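Local coordinates for protein ORF99 (Acidianus Filamentous Virus 1, PDB 3DF6) that is of unknown function but belongs to a viral protein family related to the AcrID1 anti-CRISPR proteins, and is notably stable to heat and acid, at residues C[15-20]-C[69-74]; C[22-27]-C[92-97]; C[40-45]-C[61-66]. The protein carries 2 engineered substitutions. All blocks are in the same frame, centred on the assembly; numbering follows the deposited sequence.

Contact 1. Residues C[15-20]-C[69-74]; sequences DLFLED and AMKKLF. Engineered in segment 69-74: Met70 (natural residue Ile). With CA (calcium ion), chain J.
The last turn of helix 3-18 lies over strand 69-80, where the CA atoms of Leu18 and Lys71 are 6.5 Å apart. Lys71 and Phe17 meet from opposite directions. The lysine bends at its second torsion (chi2 -83°), which brings CD over one face of the Phe17 ring. Its CD atom sits 3.7 Å from the ring centroid of Phe17, shifted toward the rim, in a CH-pi contact. Beyond the ring the ammonium reaches the helix end. Lys71 NZ forms a salt bridge with Asp20 OD1 at 2.7 Å, on the anti side of the carboxylate and 28° out of its plane. A second, weak bond runs from Lys71 NZ to Phe17 O at 3.0 Å. Asp20 closes the helix with positive phi in a Schellman motif, and Asp20 N also donates to Phe17 O. Leu18 CD2 packs beside Lys71 CB at 3.8 Å. Farther up the strand, Leu73 CD1 lies 4.4 Å from Phe17 CD2. The Phe17 ring also meets Phe25 edge-to-face.

One turn back, Asp15 binds a calcium ion through OD1 at 2.3 Å. Four waters also bind the ion, and water 1 also donates to Asp15 OD2.

Lys71 NZ has a further partner in Asn94 OD1, on the next strand. A largely buried ammonium is therefore satisfied by a carboxylate and an amide oxygen, with a weak bond to a helix-end carbonyl. Its positive charge probably suits the negative C-terminal end of the helix, and the carboxylate probably helps to keep the lysine charged.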
ATOM      1  N   ASP C  15      -0.915   1.793  10.443  1.00 13.95           N
ATOM      2  CA  ASP C  15      -1.203   0.964  11.607  1.00 14.89           C
ATOM      3  C   ASP C  15      -1.011  -0.540  11.344  1.00 13.95           C
ATOM      4  O   ASP C  15      -0.402  -1.234  12.156  1.00 13.20           O
ATOM      5  CB  ASP C  15      -2.620   1.222  12.114  1.00 15.01           C
ATOM      6  CG  ASP C  15      -2.745   2.566  12.782  1.00 18.85           C
ATOM      7  OD1 ASP C  15      -1.701   3.118  13.194  1.00 20.87           O
ATOM      8  OD2 ASP C  15      -3.881   3.075  12.890  1.00 24.71           O
ATOM      9  N   LEU C  16      -1.528  -1.018  10.212  1.00 12.69           N
ATOM     10  CA  LEU C  16      -1.470  -2.438   9.858  1.00 12.49           C
ATOM     11  C   LEU C  16      -0.030  -2.865   9.558  1.00 12.02           C
ATOM     12  O   LEU C  16       0.381  -4.007   9.829  1.00 10.89           O
ATOM     13  CB  LEU C  16      -2.350  -2.712   8.633  1.00 12.28           C
ATOM     14  CG  LEU C  16      -3.856  -2.753   8.870  1.00 13.35           C
ATOM     15  CD1 LEU C  16      -4.566  -2.644   7.517  1.00 14.85           C
ATOM     16  CD2 LEU C  16      -4.273  -4.034   9.595  1.00 15.23           C
ATOM     17  N   PHE C  17       0.718  -1.943   8.978  1.00 11.80           N
ATOM     18  CA  PHE C  17       2.137  -2.122   8.745  1.00 13.48           C
ATOM     19  C   PHE C  17       2.883  -2.257  10.074  1.00 13.96           C
ATOM     20  O   PHE C  17       3.666  -3.203  10.252  1.00 13.70           O
ATOM     21  CB  PHE C  17       2.705  -0.977   7.875  1.00 13.66           C
ATOM     22  CG  PHE C  17       4.210  -0.874   7.917  1.00 14.05           C
ATOM     23  CD1 PHE C  17       5.004  -1.861   7.330  1.00 11.52           C
ATOM     24  CD2 PHE C  17       4.824   0.191   8.573  1.00 12.70           C
ATOM     25  CE1 PHE C  17       6.402  -1.796   7.381  1.00 12.53           C
ATOM     26  CE2 PHE C  17       6.231   0.284   8.627  1.00 12.89           C
ATOM     27  CZ  PHE C  17       7.021  -0.719   8.043  1.00 12.21           C
ATOM     28  N   LEU C  18       2.624  -1.347  11.018  1.00 14.29           N
ATOM     29  CA  LEU C  18       3.232  -1.456  12.340  1.00 15.19           C
ATOM     30  C   LEU C  18       2.853  -2.759  13.103  1.00 15.90           C
ATOM     31  O   LEU C  18       3.705  -3.325  13.820  1.00 16.12           O
ATOM     32  CB  LEU C  18       3.017  -0.167  13.187  1.00 15.63           C
ATOM     33  CG  LEU C  18       3.514   1.148  12.530  1.00 15.23           C
ATOM     34  CD1 LEU C  18       3.059   2.390  13.341  1.00 13.59           C
ATOM     35  CD2 LEU C  18       5.029   1.171  12.290  1.00 14.71           C
ATOM     36  N   GLU C  19       1.614  -3.235  12.921  1.00 15.51           N
ATOM     37  CA  GLU C  19       1.147  -4.550  13.425  1.00 16.48           C
ATOM     38  C   GLU C  19       1.795  -5.760  12.750  1.00 16.00           C
ATOM     39  O   GLU C  19       1.673  -6.894  13.243  1.00 16.21           O
ATOM     40  CB  GLU C  19      -0.356  -4.688  13.208  1.00 16.71           C
ATOM     41  CG  GLU C  19      -1.188  -3.869  14.131  1.00 22.23           C
ATOM     42  CD  GLU C  19      -2.679  -4.024  13.879  1.00 27.09           C
ATOM     43  OE1 GLU C  19      -3.103  -4.978  13.181  1.00 29.96           O
ATOM     44  OE2 GLU C  19      -3.427  -3.170  14.400  1.00 31.94           O
ATOM     45  N   ASP C  20       2.461  -5.508  11.616  1.00 15.24           N
ATOM     46  CA  ASP C  20       3.049  -6.524  10.764  1.00 14.97           C
ATOM     47  C   ASP C  20       2.032  -7.420  10.055  1.00 15.24           C
ATOM     48  O   ASP C  20       2.352  -8.533   9.661  1.00 15.51           O
ATOM     49  CB  ASP C  20       4.080  -7.377  11.518  1.00 15.60           C
ATOM     50  CG  ASP C  20       5.087  -8.002  10.588  1.00 15.95           C
ATOM     51  OD1 ASP C  20       5.508  -7.336   9.613  1.00 14.99           O
ATOM     52  OD2 ASP C  20       5.453  -9.165  10.829  1.00 17.69           O
ATOM     53  N   ALA C  69      13.532  -6.637  15.711  1.00 18.95           N
ATOM     54  CA  ALA C  69      12.803  -6.137  14.563  1.00 18.55           C
ATOM     55  C   ALA C  69      12.527  -4.655  14.752  1.00 18.62           C
ATOM     56  O   ALA C  69      12.181  -4.203  15.840  1.00 17.67           O
ATOM     57  CB  ALA C  69      11.521  -6.911  14.381  1.00 18.21           C
HETATM   58  N   MSE C  70      12.724  -3.905  13.687  1.00 18.60           N
HETATM   59  CA  MSE C  70      12.382  -2.505  13.641  1.00 20.96           C
HETATM   60  C   MSE C  70      11.495  -2.243  12.425  0.70 17.99           C
HETATM   61  O   MSE C  70      11.695  -2.827  11.371  1.00 18.02           O
HETATM   62  CB  MSE C  70      13.666  -1.693  13.570  0.70 20.09           C
HETATM   63  CG  MSE C  70      13.502  -0.401  12.892  0.70 24.92           C
HETATM   64 SE   MSE C  70      14.959   0.711  13.346  0.70 37.22          SE
HETATM   65  CE  MSE C  70      16.104   0.437  11.823  0.70 35.22           C
ATOM     66  N   LYS C  71      10.495  -1.391  12.585  1.00 16.56           N
ATOM     67  CA  LYS C  71       9.667  -0.957  11.461  1.00 15.85           C
ATOM     68  C   LYS C  71      10.122   0.438  11.094  1.00 15.94           C
ATOM     69  O   LYS C  71      10.308   1.280  11.985  1.00 14.60           O
ATOM     70  CB  LYS C  71       8.175  -0.934  11.827  1.00 16.11           C
ATOM     71  CG  LYS C  71       7.460  -2.284  12.010  1.00 15.67           C
ATOM     72  CD  LYS C  71       7.016  -2.869  10.686  1.00 16.32           C
ATOM     73  CE  LYS C  71       6.405  -4.270  10.843  1.00 14.39           C
ATOM     74  NZ  LYS C  71       6.081  -4.745   9.471  1.00 12.86           N
ATOM     75  N   LYS C  72      10.338   0.679   9.802  1.00 15.25           N
ATOM     76  CA  LYS C  72      10.710   2.017   9.337  1.00 17.24           C
ATOM     77  C   LYS C  72       9.687   2.544   8.348  1.00 16.63           C
ATOM     78  O   LYS C  72       9.270   1.830   7.423  1.00 15.56           O
ATOM     79  CB  LYS C  72      12.087   2.039   8.690  1.00 17.57           C
ATOM     80  CG  LYS C  72      13.251   1.715   9.675  1.00 21.19           C
ATOM     81  CD  LYS C  72      14.590   1.862   8.918  1.00 22.70           C
ATOM     82  CE  LYS C  72      15.788   1.676   9.826  1.00 28.12           C
ATOM     83  NZ  LYS C  72      17.111   1.484   9.079  1.00 32.64           N
ATOM     84  N   LEU C  73       9.304   3.796   8.562  1.00 15.81           N
ATOM     85  CA  LEU C  73       8.322   4.487   7.732  1.00 15.84           C
ATOM     86  C   LEU C  73       8.945   5.713   7.074  1.00 15.81           C
ATOM     87  O   LEU C  73       9.482   6.589   7.748  1.00 15.83           O
ATOM     88  CB  LEU C  73       7.130   4.920   8.602  1.00 15.27           C
ATOM     89  CG  LEU C  73       5.933   5.481   7.830  1.00 16.91           C
ATOM     90  CD1 LEU C  73       5.161   4.294   7.141  1.00 16.96           C
ATOM     91  CD2 LEU C  73       5.039   6.318   8.723  1.00 15.79           C
ATOM     92  N   PHE C  74       8.889   5.773   5.748  1.00 15.90           N
ATOM     93  CA  PHE C  74       9.383   6.928   5.017  1.00 15.57           C
ATOM     94  C   PHE C  74       8.188   7.696   4.464  1.00 15.58           C
ATOM     95  O   PHE C  74       7.355   7.114   3.769  1.00 14.83           O
ATOM     96  CB  PHE C  74      10.269   6.475   3.855  1.00 15.63           C
ATOM     97  CG  PHE C  74      11.489   5.737   4.281  1.00 16.56           C
ATOM     98  CD1 PHE C  74      12.694   6.412   4.420  1.00 15.89           C
ATOM     99  CD2 PHE C  74      11.444   4.357   4.538  1.00 18.17           C
ATOM    100  CE1 PHE C  74      13.853   5.741   4.810  1.00 18.69           C
ATOM    101  CE2 PHE C  74      12.596   3.667   4.945  1.00 19.97           C
ATOM    102  CZ  PHE C  74      13.807   4.369   5.086  1.00 18.89           C
TER
HETATM  103 CA    CA J 102      -0.935   5.133  13.956  1.00 37.53          CA
HETATM  104  O   HOH W   1      -3.538   5.408  14.302  1.00 35.86           O
HETATM  105  O   HOH W   2      -0.843   5.531  11.546  1.00 28.03           O
HETATM  106  O   HOH W   3       1.517   5.334  14.370  1.00 37.45           O
HETATM  107  O   HOH W   4      -1.560   7.085  15.166  1.00 30.33           O

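Contact 2. Residues C[22-27]-C[92-97]; sequences IKEFEM and GVNDWV. Engineered in segment 22-27: Met27 (natural residue Leu).
Phe25 holds its ring between its own backbone N and carbonyl carbon (chi1 76°), a crowded position that sets one ring face over the backbone of Gly92. Glu24 instead places CG beside its backbone N and extends from there, which carries its carboxylate to the backbone N of Asn94. The frame is an antiparallel beta bridge, in which Phe25 and Gly92 form a hydrogen-bonded pair between strands 25-34 and 84-96. Gly92 N donates to Phe25 O at 2.7 Å. Phe25 N returns a bond to Gly92 O at 3.0 Å. Gly92 has no side chain, and the Phe25 ring lies close above its main chain, with CE2 3.7 Å from Gly92 CA. Val13 of helix 3-18 and Leu73 of strand 69-80 also touch this ring.

The chain turns a corner at Glu24, and there the regular ladder stops. The Glu24 side chain reaches the neighbouring strand there and crosses obliquely to Asn94, with carboxylate and amide planes 25° apart. Glu24 CG lies 3.6 Å from Asn94 ND2. Asn94 OD1 accepts a hydrogen bond from Lys71 NZ.

Strand 25-34 ends the sheet within this chain but not in the dimer. Residues of the 22-27 segment pair in an antiparallel ladder with a strand of the second subunit, so the sheet runs on across the interface. Phe25 also packs on Met27 of the second subunit. At the corner itself, Asn94 N donates to the anti lone pair of Glu24 OE2 at 2.8 Å, an almost straight bond of 175°.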
ATOM      1  N   ILE C  22       0.487  -5.885   7.369  1.00 13.04           N
ATOM      2  CA  ILE C  22       1.186  -5.469   6.154  1.00 12.53           C
ATOM      3  C   ILE C  22       2.667  -5.566   6.518  1.00 13.11           C
ATOM      4  O   ILE C  22       3.133  -4.878   7.422  1.00 13.56           O
ATOM      5  CB  ILE C  22       0.787  -4.072   5.675  1.00 12.71           C
ATOM      6  CG1 ILE C  22      -0.694  -4.051   5.223  1.00 13.20           C
ATOM      7  CG2 ILE C  22       1.677  -3.620   4.506  1.00 10.75           C
ATOM      8  CD1 ILE C  22      -1.274  -2.610   5.114  1.00 13.06           C
ATOM      9  N   LYS C  23       3.387  -6.478   5.865  1.00 13.27           N
ATOM     10  CA  LYS C  23       4.790  -6.700   6.193  1.00 13.10           C
ATOM     11  C   LYS C  23       5.634  -5.491   5.756  1.00 13.61           C
ATOM     12  O   LYS C  23       6.449  -4.991   6.537  1.00 13.29           O
ATOM     13  CB  LYS C  23       5.318  -7.952   5.496  1.00 13.14           C
ATOM     14  CG  LYS C  23       4.458  -9.222   5.652  1.00 13.46           C
ATOM     15  CD  LYS C  23       4.188  -9.562   7.091  1.00 14.19           C
ATOM     16  CE  LYS C  23       3.124 -10.677   7.200  1.00 15.21           C
ATOM     17  NZ  LYS C  23       2.747 -10.898   8.610  1.00 15.54           N
ATOM     18  N   GLU C  24       5.460  -5.082   4.491  1.00 12.78           N
ATOM     19  CA  GLU C  24       6.126  -3.902   3.904  1.00 13.55           C
ATOM     20  C   GLU C  24       5.205  -3.322   2.838  1.00 13.50           C
ATOM     21  O   GLU C  24       4.322  -4.024   2.332  1.00 13.28           O
ATOM     22  CB  GLU C  24       7.459  -4.300   3.231  1.00 13.71           C
ATOM     23  CG  GLU C  24       8.494  -4.849   4.221  1.00 14.59           C
ATOM     24  CD  GLU C  24       9.867  -4.922   3.608  1.00 16.93           C
ATOM     25  OE1 GLU C  24       9.958  -5.385   2.450  1.00 18.87           O
ATOM     26  OE2 GLU C  24      10.852  -4.502   4.277  1.00 13.73           O
ATOM     27  N   PHE C  25       5.409  -2.068   2.462  1.00 12.96           N
ATOM     28  CA  PHE C  25       4.533  -1.471   1.440  1.00 13.77           C
ATOM     29  C   PHE C  25       5.173  -0.201   0.926  1.00 14.56           C
ATOM     30  O   PHE C  25       6.119   0.322   1.530  1.00 14.76           O
ATOM     31  CB  PHE C  25       3.122  -1.159   2.006  1.00 13.05           C
ATOM     32  CG  PHE C  25       3.082   0.078   2.890  1.00 14.46           C
ATOM     33  CD1 PHE C  25       2.752   1.324   2.351  1.00 15.34           C
ATOM     34  CD2 PHE C  25       3.434   0.004   4.235  1.00 12.44           C
ATOM     35  CE1 PHE C  25       2.752   2.479   3.167  1.00 13.56           C
ATOM     36  CE2 PHE C  25       3.443   1.163   5.055  1.00 12.64           C
ATOM     37  CZ  PHE C  25       3.097   2.382   4.514  1.00 13.82           C
ATOM     38  N   GLU C  26       4.665   0.275  -0.203  1.00 15.64           N
ATOM     39  CA  GLU C  26       4.949   1.617  -0.686  1.00 16.21           C
ATOM     40  C   GLU C  26       3.726   2.091  -1.447  1.00 16.60           C
ATOM     41  O   GLU C  26       3.012   1.291  -2.060  1.00 15.53           O
ATOM     42  CB  GLU C  26       6.187   1.642  -1.594  0.80 16.15           C
ATOM     43  CG  GLU C  26       6.050   0.842  -2.853  0.80 19.73           C
ATOM     44  CD  GLU C  26       7.355   0.801  -3.662  0.80 21.64           C
ATOM     45  OE1 GLU C  26       8.258   1.655  -3.434  0.80 25.32           O
ATOM     46  OE2 GLU C  26       7.444  -0.067  -4.553  0.80 23.64           O
HETATM   47  N   MSE C  27       3.474   3.385  -1.406  1.00 16.54           N
HETATM   48  CA  MSE C  27       2.341   3.962  -2.123  1.00 19.00           C
HETATM   49  C   MSE C  27       2.783   5.319  -2.643  1.00 17.62           C
HETATM   50  O   MSE C  27       3.422   6.085  -1.914  1.00 17.40           O
HETATM   51  CB  MSE C  27       1.150   4.186  -1.202  1.00 18.15           C
HETATM   52  CG  MSE C  27       0.459   2.964  -0.680  0.80 22.30           C
HETATM   53 SE   MSE C  27      -1.043   3.612   0.383  0.80 26.46          SE
HETATM   54  CE  MSE C  27      -0.129   4.501   1.842  0.80 24.68           C
ATOM     55  N   GLY C  92       6.961   1.607   3.802  1.00 14.58           N
ATOM     56  CA  GLY C  92       7.163   0.896   5.064  1.00 13.88           C
ATOM     57  C   GLY C  92       8.103  -0.265   4.815  1.00 14.26           C
ATOM     58  O   GLY C  92       7.868  -1.072   3.917  1.00 13.07           O
ATOM     59  N   VAL C  93       9.160  -0.338   5.614  1.00 13.95           N
ATOM     60  CA  VAL C  93      10.237  -1.308   5.443  1.00 15.55           C
ATOM     61  C   VAL C  93      10.487  -2.008   6.788  1.00 14.90           C
ATOM     62  O   VAL C  93      10.352  -1.393   7.843  1.00 14.09           O
ATOM     63  CB  VAL C  93      11.502  -0.516   4.933  1.00 16.83           C
ATOM     64  CG1 VAL C  93      12.794  -1.168   5.272  1.00 20.70           C
ATOM     65  CG2 VAL C  93      11.407  -0.278   3.423  1.00 17.98           C
ATOM     66  N   ASN C  94      10.874  -3.275   6.758  1.00 14.66           N
ATOM     67  CA  ASN C  94      11.299  -3.974   7.967  1.00 15.46           C
ATOM     68  C   ASN C  94      12.796  -3.928   8.040  1.00 16.61           C
ATOM     69  O   ASN C  94      13.432  -3.892   7.006  1.00 16.00           O
ATOM     70  CB  ASN C  94      10.922  -5.437   7.876  1.00 15.91           C
ATOM     71  CG  ASN C  94       9.467  -5.643   8.023  1.00 16.22           C
ATOM     72  OD1 ASN C  94       8.819  -4.951   8.798  1.00 12.29           O
ATOM     73  ND2 ASN C  94       8.933  -6.590   7.285  1.00 15.63           N
ATOM     74  N   ASP C  95      13.358  -3.954   9.244  1.00 16.20           N
ATOM     75  CA  ASP C  95      14.801  -4.034   9.393  1.00 17.08           C
ATOM     76  C   ASP C  95      15.119  -4.841  10.652  1.00 16.51           C
ATOM     77  O   ASP C  95      14.426  -4.722  11.676  1.00 16.06           O
ATOM     78  CB  ASP C  95      15.373  -2.620   9.511  1.00 18.15           C
ATOM     79  CG  ASP C  95      16.907  -2.548   9.328  1.00 21.95           C
ATOM     80  OD1 ASP C  95      17.560  -3.531   8.894  1.00 23.45           O
ATOM     81  OD2 ASP C  95      17.466  -1.464   9.627  1.00 26.37           O
ATOM     82  N   TRP C  96      16.161  -5.663  10.560  1.00 15.47           N
ATOM     83  CA  TRP C  96      16.718  -6.350  11.712  1.00 15.45           C
ATOM     84  C   TRP C  96      17.776  -5.449  12.298  1.00 15.77           C
ATOM     85  O   TRP C  96      18.658  -4.947  11.588  1.00 15.93           O
ATOM     86  CB  TRP C  96      17.371  -7.672  11.308  1.00 14.23           C
ATOM     87  CG  TRP C  96      18.031  -8.412  12.449  1.00 14.12           C
ATOM     88  CD1 TRP C  96      19.255  -8.149  13.021  1.00 13.13           C
ATOM     89  CD2 TRP C  96      17.514  -9.553  13.132  1.00 13.06           C
ATOM     90  NE1 TRP C  96      19.522  -9.053  14.017  1.00 12.12           N
ATOM     91  CE2 TRP C  96      18.468  -9.926  14.111  1.00 12.82           C
ATOM     92  CE3 TRP C  96      16.327 -10.297  13.018  1.00 14.14           C
ATOM     93  CZ2 TRP C  96      18.281 -11.020  14.962  1.00 11.81           C
ATOM     94  CZ3 TRP C  96      16.140 -11.382  13.882  1.00 13.04           C
ATOM     95  CH2 TRP C  96      17.114 -11.724  14.837  1.00 13.52           C
ATOM     96  N   VAL C  97      17.715  -5.279  13.608  1.00 15.71           N
ATOM     97  CA  VAL C  97      18.597  -4.365  14.282  1.00 15.89           C
ATOM     98  C   VAL C  97      19.165  -5.054  15.533  1.00 15.32           C
ATOM     99  O   VAL C  97      18.549  -5.986  16.079  1.00 14.91           O
ATOM    100  CB  VAL C  97      17.852  -3.041  14.586  1.00 16.34           C
ATOM    101  CG1 VAL C  97      18.783  -2.008  15.155  1.00 19.65           C
ATOM    102  CG2 VAL C  97      17.280  -2.486  13.306  1.00 17.50           C
TER

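Contact 3. Residues C[40-45]-C[61-66]; sequences ELIGKP and YSYDAS
Tyr63 OH donates to Ile42 O at 2.5 Å, a very short hydrogen bond. The carbonyl oxygen lies at the edge of the Tyr63 ring, in its plane. This oxygen belongs to the last residue of helix 35-42, so the phenol ties the helix end to strand 56-64. Gly43 follows with positive phi and turns the chain out of the helix toward Pro45.

Pro45 comes back over the strand. Its CB lies over one face of the Tyr63 ring, 4.2 Å from the centroid and displaced toward the rim. The same CB atom is 3.5 Å from Ser62 O. Pro45 also runs alongside Tyr61, pointing the same way, and Pro45 CG is 3.6 Å from Tyr61 CD1.

Ile42 meets Tyr61 at about a right angle. Its CG2 branch is anti to the backbone N (CG1 is at chi1 -71°) and sits over the middle of the Tyr61 ring. The CH-pi distance from Ile42 CG2 to the Tyr61 centroid is 3.6 Å, only 4° off the ring normal. The other branch runs on toward the phenol end, with Ile42 CD1 3.5 Å from Tyr61 CE2. Tyr61 OH has a weak bond to Asp59. The two tyrosines thus play different parts: Tyr61 offers a face to isoleucine, while Tyr63 takes proline over a face and the helix carbonyl at its edge.

Leu18 of helix 3-18 also touches Tyr63, and Leu41 packs on Val14 of that helix. The arrangement is that of an alpha+beta fold, with helices 3-18 and 35-42 packed on an antiparallel sheet.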
ATOM      1  N   GLU C  40      -1.424  11.846  13.260  1.00 17.52           N
ATOM      2  CA  GLU C  40      -2.080  10.556  13.360  1.00 19.17           C
ATOM      3  C   GLU C  40      -1.378   9.496  12.506  1.00 18.86           C
ATOM      4  O   GLU C  40      -1.226   8.361  12.943  1.00 18.45           O
ATOM      5  CB  GLU C  40      -3.555  10.707  12.963  0.80 19.54           C
ATOM      6  CG  GLU C  40      -4.413   9.499  13.213  0.80 24.57           C
ATOM      7  CD  GLU C  40      -4.449   9.053  14.663  0.80 30.67           C
ATOM      8  OE1 GLU C  40      -4.422   9.919  15.575  0.80 31.84           O
ATOM      9  OE2 GLU C  40      -4.527   7.817  14.876  0.80 33.22           O
ATOM     10  N   LEU C  41      -0.945   9.882  11.304  1.00 18.96           N
ATOM     11  CA  LEU C  41      -0.248   8.992  10.369  1.00 19.03           C
ATOM     12  C   LEU C  41       1.055   8.413  10.952  1.00 20.21           C
ATOM     13  O   LEU C  41       1.329   7.212  10.839  1.00 20.47           O
ATOM     14  CB  LEU C  41       0.081   9.751   9.076  1.00 18.19           C
ATOM     15  CG  LEU C  41       0.740   8.991   7.905  1.00 18.55           C
ATOM     16  CD1 LEU C  41      -0.238   7.983   7.298  1.00 15.03           C
ATOM     17  CD2 LEU C  41       1.227   9.958   6.827  1.00 16.88           C
ATOM     18  N   ILE C  42       1.835   9.291  11.573  1.00 20.06           N
ATOM     19  CA  ILE C  42       3.181   8.999  12.029  1.00 21.15           C
ATOM     20  C   ILE C  42       3.272   8.474  13.468  1.00 21.35           C
ATOM     21  O   ILE C  42       4.187   7.706  13.790  1.00 21.49           O
ATOM     22  CB  ILE C  42       4.048  10.242  11.773  1.00 21.61           C
ATOM     23  CG1 ILE C  42       4.240  10.354  10.260  1.00 21.24           C
ATOM     24  CG2 ILE C  42       5.384  10.187  12.510  1.00 23.75           C
ATOM     25  CD1 ILE C  42       4.476  11.743   9.775  1.00 23.86           C
ATOM     26  N   GLY C  43       2.310   8.844  14.315  1.00 20.54           N
ATOM     27  CA  GLY C  43       2.271   8.330  15.681  1.00 19.89           C
ATOM     28  C   GLY C  43       3.439   8.814  16.515  1.00 19.87           C
ATOM     29  O   GLY C  43       3.853   9.969  16.412  1.00 18.68           O
ATOM     30  N   LYS C  44       3.984   7.918  17.335  1.00 19.68           N
ATOM     31  CA  LYS C  44       5.081   8.263  18.224  1.00 19.57           C
ATOM     32  C   LYS C  44       6.318   7.428  17.878  1.00 19.23           C
ATOM     33  O   LYS C  44       6.569   6.412  18.518  1.00 19.50           O
ATOM     34  CB  LYS C  44       4.683   7.977  19.672  1.00 20.34           C
ATOM     35  CG  LYS C  44       3.381   8.628  20.136  1.00 22.08           C
ATOM     36  CD  LYS C  44       3.531  10.120  20.321  1.00 23.92           C
ATOM     37  CE  LYS C  44       2.216  10.719  20.864  1.00 25.22           C
ATOM     38  NZ  LYS C  44       2.469  12.018  21.514  1.00 27.32           N
ATOM     39  N   PRO C  45       7.098   7.843  16.863  1.00 18.55           N
ATOM     40  CA  PRO C  45       8.236   7.002  16.496  1.00 16.91           C
ATOM     41  C   PRO C  45       9.290   7.006  17.599  1.00 16.06           C
ATOM     42  O   PRO C  45       9.387   7.964  18.382  1.00 15.03           O
ATOM     43  CB  PRO C  45       8.790   7.668  15.239  1.00 17.24           C
ATOM     44  CG  PRO C  45       7.833   8.744  14.872  1.00 18.50           C
ATOM     45  CD  PRO C  45       7.010   9.065  16.046  1.00 18.04           C
ATOM     46  N   TYR C  61      10.950   7.510   9.889  1.00 14.18           N
ATOM     47  CA  TYR C  61      10.515   7.270  11.264  1.00 13.86           C
ATOM     48  C   TYR C  61      10.731   5.810  11.605  1.00 13.97           C
ATOM     49  O   TYR C  61      10.309   4.938  10.865  1.00 13.41           O
ATOM     50  CB  TYR C  61       9.042   7.602  11.411  1.00 14.36           C
ATOM     51  CG  TYR C  61       8.704   9.018  10.987  1.00 14.93           C
ATOM     52  CD1 TYR C  61       9.053  10.111  11.790  1.00 15.21           C
ATOM     53  CD2 TYR C  61       8.045   9.260   9.794  1.00 14.74           C
ATOM     54  CE1 TYR C  61       8.737  11.440  11.393  1.00 17.49           C
ATOM     55  CE2 TYR C  61       7.715  10.564   9.394  1.00 16.19           C
ATOM     56  CZ  TYR C  61       8.063  11.637  10.191  1.00 16.89           C
ATOM     57  OH  TYR C  61       7.727  12.910   9.786  1.00 19.61           O
ATOM     58  N   SER C  62      11.378   5.556  12.739  1.00 14.07           N
ATOM     59  CA  SER C  62      11.697   4.196  13.170  1.00 13.71           C
ATOM     60  C   SER C  62      10.852   3.829  14.406  1.00 13.41           C
ATOM     61  O   SER C  62      10.646   4.668  15.299  1.00 12.02           O
ATOM     62  CB  SER C  62      13.209   4.098  13.462  1.00 14.03           C
ATOM     63  OG  SER C  62      13.943   4.399  12.269  1.00 17.03           O
ATOM     64  N   TYR C  63      10.359   2.583  14.442  1.00 12.03           N
ATOM     65  CA  TYR C  63       9.499   2.100  15.523  1.00 13.06           C
ATOM     66  C   TYR C  63      10.065   0.763  15.994  1.00 14.35           C
ATOM     67  O   TYR C  63      10.238  -0.153  15.170  1.00 12.42           O
ATOM     68  CB  TYR C  63       8.033   1.908  15.039  1.00 12.96           C
ATOM     69  CG  TYR C  63       7.433   3.120  14.318  1.00 13.38           C
ATOM     70  CD1 TYR C  63       6.538   3.973  14.980  1.00 15.82           C
ATOM     71  CD2 TYR C  63       7.774   3.419  12.998  1.00 15.58           C
ATOM     72  CE1 TYR C  63       5.989   5.084  14.336  1.00 15.09           C
ATOM     73  CE2 TYR C  63       7.231   4.529  12.345  1.00 15.76           C
ATOM     74  CZ  TYR C  63       6.340   5.353  13.032  1.00 15.10           C
ATOM     75  OH  TYR C  63       5.795   6.447  12.396  1.00 16.03           O
ATOM     76  N   ASP C  64      10.362   0.649  17.291  1.00 15.74           N
ATOM     77  CA  ASP C  64      10.851  -0.618  17.855  1.00 18.84           C
ATOM     78  C   ASP C  64       9.705  -1.629  17.757  1.00 20.31           C
ATOM     79  O   ASP C  64       8.629  -1.383  18.264  1.00 20.23           O
ATOM     80  CB  ASP C  64      11.237  -0.457  19.330  1.00 19.19           C
ATOM     81  CG  ASP C  64      12.276   0.623  19.565  0.80 22.54           C
ATOM     82  OD1 ASP C  64      13.115   0.877  18.661  0.80 22.23           O
ATOM     83  OD2 ASP C  64      12.249   1.211  20.685  0.80 26.67           O
ATOM     84  N   ALA C  65       9.898  -2.715  17.051  1.00 23.94           N
ATOM     85  CA  ALA C  65       8.757  -3.606  16.814  1.00 26.91           C
ATOM     86  C   ALA C  65       8.723  -4.756  17.792  1.00 28.89           C
ATOM     87  O   ALA C  65       7.691  -5.063  18.398  1.00 30.92           O
ATOM     88  CB  ALA C  65       8.754  -4.118  15.388  1.00 27.23           C
ATOM     89  N   SER C  66       9.864  -5.393  17.947  1.00 30.09           N
ATOM     90  CA  SER C  66       9.974  -6.645  18.651  1.00 31.29           C
ATOM     91  C   SER C  66      11.446  -6.688  18.944  1.00 31.23           C
ATOM     92  O   SER C  66      12.150  -5.688  18.698  1.00 31.89           O
ATOM     93  CB  SER C  66       9.563  -7.815  17.765  0.80 31.97           C
ATOM     94  OG  SER C  66       8.174  -7.731  17.429  0.80 34.48           O
TER

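Overall arrangement
All three contacts reach one antiparallel sheet of five strands, ordered 25-34, 84-96, 69-80, 56-64 and 47-53. Contact 1 lies between the others. Its centre is about 6 Å from that of contact 2 and about 7 Å from that of contact 3. The centres of contacts 2 and 3 are about 12 Å apart, and the two do not touch. Strand 69-80 is hydrogen-bonded to 84-96 on one side and to 56-64 on the other. Along the chain, contacts 1 and 2 alternate, and contact 3 is nested inside the loops closed by both. Contacts 1 and 2 thus both bring the N-terminal part of the chain onto strands that come much later. The dimer edge lies at contact 2, and a calcium ion is bound by Asp15 in contact 1.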